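Local coordinates for bifunctional GH43-CE protein (Bacteroides eggerthii, PDB 6MLY) that probably releases xylose from the ends of xylan chains through a family 43 glycoside hydrolase domain, joined to a carbohydrate esterase domain, at residues Glu325-Leu330 / Ala341-Ser346. Sequence-based numbering, arbitrary orientation.
Sequences ERALPL and ALWSLS
The six-membered ring of Trp343 takes Leu328 over one face and Ala327 at its edge, and the indole also meets the ring of Trp334, the planes at about 45°. Leu328 CD1 lies 3.8 Å from the centroid of the Trp343 six-membered ring and 30° off its normal, a CH-pi contact in which the methyl leans toward CH2 and CZ2. Close to the ring plane, Ala327 CB comes to 4.3 Å from Trp343 CH2. With CG between the backbone N and the carbonyl carbon (chi1 68°), the indole reaches the loop, and NE1 hydrogen-bonds to Asn340 OD1. Beside it, Leu345 CD1 meets Ala327 CB at 4.3 Å. Within the loop, Arg326 grips Leu328 O side-on with NE (2.7 Å) and NH2 (3.0 Å); NE sits above the carbonyl plane, NH2 in it, and Leu330 CD2 covers one guanidinium face off-centre. This grip probably steadies the loop. Were Trp343 an alanine, the Leu328 methyl would probably lose its aromatic face, Trp334 its ring neighbour and Asn340 OD1 its indole donor. The contact packs the loop preceding strand 333-335 against the short, weakly bonded strand 343-344 at the edge of an antiparallel sheet in the concanavalin A-like domain. The direct contact is small and apolar, CH-pi plus methyl packing, while polar bonds within each side or to Asn340 and Arg321 probably help hold both in position.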
loop_
_atom_site.group_PDB
_atom_site.type_symbol
_atom_site.label_atom_id
_atom_site.label_comp_id
_atom_site.label_asym_id
_atom_site.label_seq_id
_atom_site.Cartn_x
_atom_site.Cartn_y
_atom_site.Cartn_z
ATOM N N GLU A 325 -20.240 28.253 -0.867
ATOM C CA GLU A 325 -20.098 26.856 -0.463
ATOM C C GLU A 325 -18.750 26.711 0.251
ATOM O O GLU A 325 -17.810 27.429 -0.065
ATOM C CB GLU A 325 -20.179 25.961 -1.703
ATOM C CG GLU A 325 -20.138 24.469 -1.418
ATOM C CD GLU A 325 -19.990 23.598 -2.657
ATOM O OE1 GLU A 325 -20.604 23.935 -3.694
ATOM O OE2 GLU A 325 -19.254 22.589 -2.588
ATOM N N ARG A 326 -18.666 25.791 1.215
ATOM C CA ARG A 326 -17.386 25.459 1.828
ATOM C C ARG A 326 -16.341 25.275 0.716
ATOM O O ARG A 326 -16.555 24.497 -0.224
ATOM C CB ARG A 326 -17.500 24.192 2.683
ATOM C CG ARG A 326 -17.680 24.450 4.171
ATOM C CD ARG A 326 -17.029 23.367 5.008
ATOM N NE ARG A 326 -15.575 23.332 4.839
ATOM C CZ ARG A 326 -14.695 23.914 5.655
ATOM N NH1 ARG A 326 -15.114 24.606 6.702
ATOM N NH2 ARG A 326 -13.398 23.799 5.425
ATOM N N ALA A 327 -15.218 25.995 0.825
ATOM C CA ALA A 327 -14.128 25.905 -0.146
ATOM C C ALA A 327 -13.564 24.477 -0.180
ATOM O O ALA A 327 -13.285 23.960 -1.253
ATOM C CB ALA A 327 -13.053 26.913 0.175
ATOM N N LEU A 328 -13.410 23.856 0.997
ATOM C CA LEU A 328 -12.905 22.491 1.126
ATOM C C LEU A 328 -13.843 21.674 2.011
ATOM O O LEU A 328 -13.913 21.902 3.219
ATOM C CB LEU A 328 -11.489 22.523 1.712
ATOM C CG LEU A 328 -10.392 23.008 0.762
ATOM C CD1 LEU A 328 -9.150 23.430 1.534
ATOM C CD2 LEU A 328 -10.037 21.943 -0.272
ATOM N N PRO A 329 -14.580 20.690 1.443
ATOM C CA PRO A 329 -15.382 19.763 2.242
ATOM C C PRO A 329 -14.658 19.296 3.514
ATOM O O PRO A 329 -13.432 19.187 3.538
ATOM C CB PRO A 329 -15.596 18.590 1.270
ATOM C CG PRO A 329 -15.634 19.238 -0.098
ATOM C CD PRO A 329 -14.684 20.417 -0.002
ATOM N N LEU A 330 -15.430 18.996 4.557
ATOM C CA LEU A 330 -14.860 18.691 5.871
ATOM C C LEU A 330 -13.944 17.461 5.779
ATOM O O LEU A 330 -12.994 17.333 6.556
ATOM C CB LEU A 330 -16.001 18.477 6.872
ATOM C CG LEU A 330 -16.862 19.710 7.142
ATOM C CD1 LEU A 330 -18.236 19.307 7.649
ATOM C CD2 LEU A 330 -16.176 20.652 8.123
ATOM N N ALA A 341 -1.920 31.113 1.118
ATOM C CA ALA A 341 -1.569 31.953 -0.033
ATOM C C ALA A 341 -1.398 31.104 -1.298
ATOM O O ALA A 341 -1.714 31.573 -2.384
ATOM C CB ALA A 341 -0.309 32.730 0.259
ATOM N N LEU A 342 -0.923 29.860 -1.140
ATOM C CA LEU A 342 -0.329 29.075 -2.237
ATOM C C LEU A 342 -1.286 28.017 -2.809
ATOM O O LEU A 342 -0.892 27.277 -3.691
ATOM C CB LEU A 342 0.948 28.412 -1.716
ATOM C CG LEU A 342 2.103 29.367 -1.412
ATOM C CD1 LEU A 342 3.225 28.639 -0.694
ATOM C CD2 LEU A 342 2.623 30.024 -2.683
ATOM N N TRP A 343 -2.524 27.930 -2.311
ATOM C CA TRP A 343 -3.561 27.134 -2.980
ATOM C C TRP A 343 -4.734 28.047 -3.341
ATOM O O TRP A 343 -4.859 29.140 -2.797
ATOM C CB TRP A 343 -4.005 25.930 -2.136
ATOM C CG TRP A 343 -4.748 26.256 -0.875
ATOM C CD1 TRP A 343 -4.205 26.530 0.347
ATOM C CD2 TRP A 343 -6.175 26.294 -0.692
ATOM N NE1 TRP A 343 -5.191 26.754 1.268
ATOM C CE2 TRP A 343 -6.412 26.624 0.663
ATOM C CE3 TRP A 343 -7.277 26.097 -1.536
ATOM C CZ2 TRP A 343 -7.697 26.755 1.191
ATOM C CZ3 TRP A 343 -8.547 26.229 -1.011
ATOM C CH2 TRP A 343 -8.753 26.555 0.333
ATOM N N SER A 344 -5.567 27.593 -4.281
ATOM C CA SER A 344 -6.689 28.384 -4.765
ATOM C C SER A 344 -7.674 27.502 -5.540
ATOM O O SER A 344 -7.292 26.465 -6.074
ATOM C CB SER A 344 -6.204 29.528 -5.613
ATOM O OG SER A 344 -7.301 30.282 -6.107
ATOM N N LEU A 345 -8.939 27.939 -5.578
ATOM C CA LEU A 345 -9.994 27.297 -6.368
ATOM C C LEU A 345 -10.614 28.278 -7.373
ATOM O O LEU A 345 -11.516 27.892 -8.104
ATOM C CB LEU A 345 -11.077 26.759 -5.426
ATOM C CG LEU A 345 -10.701 25.517 -4.624
ATOM C CD1 LEU A 345 -11.740 25.237 -3.550
ATOM C CD2 LEU A 345 -10.538 24.305 -5.529
ATOM N N SER A 346 -10.148 29.533 -7.402
ATOM C CA SER A 346 -10.650 30.521 -8.358
ATOM C C SER A 346 -9.592 30.828 -9.431
ATOM O O SER A 346 -9.872 31.560 -10.384
ATOM C CB SER A 346 -11.126 31.769 -7.652
ATOM O OG SER A 346 -10.046 32.473 -7.060
#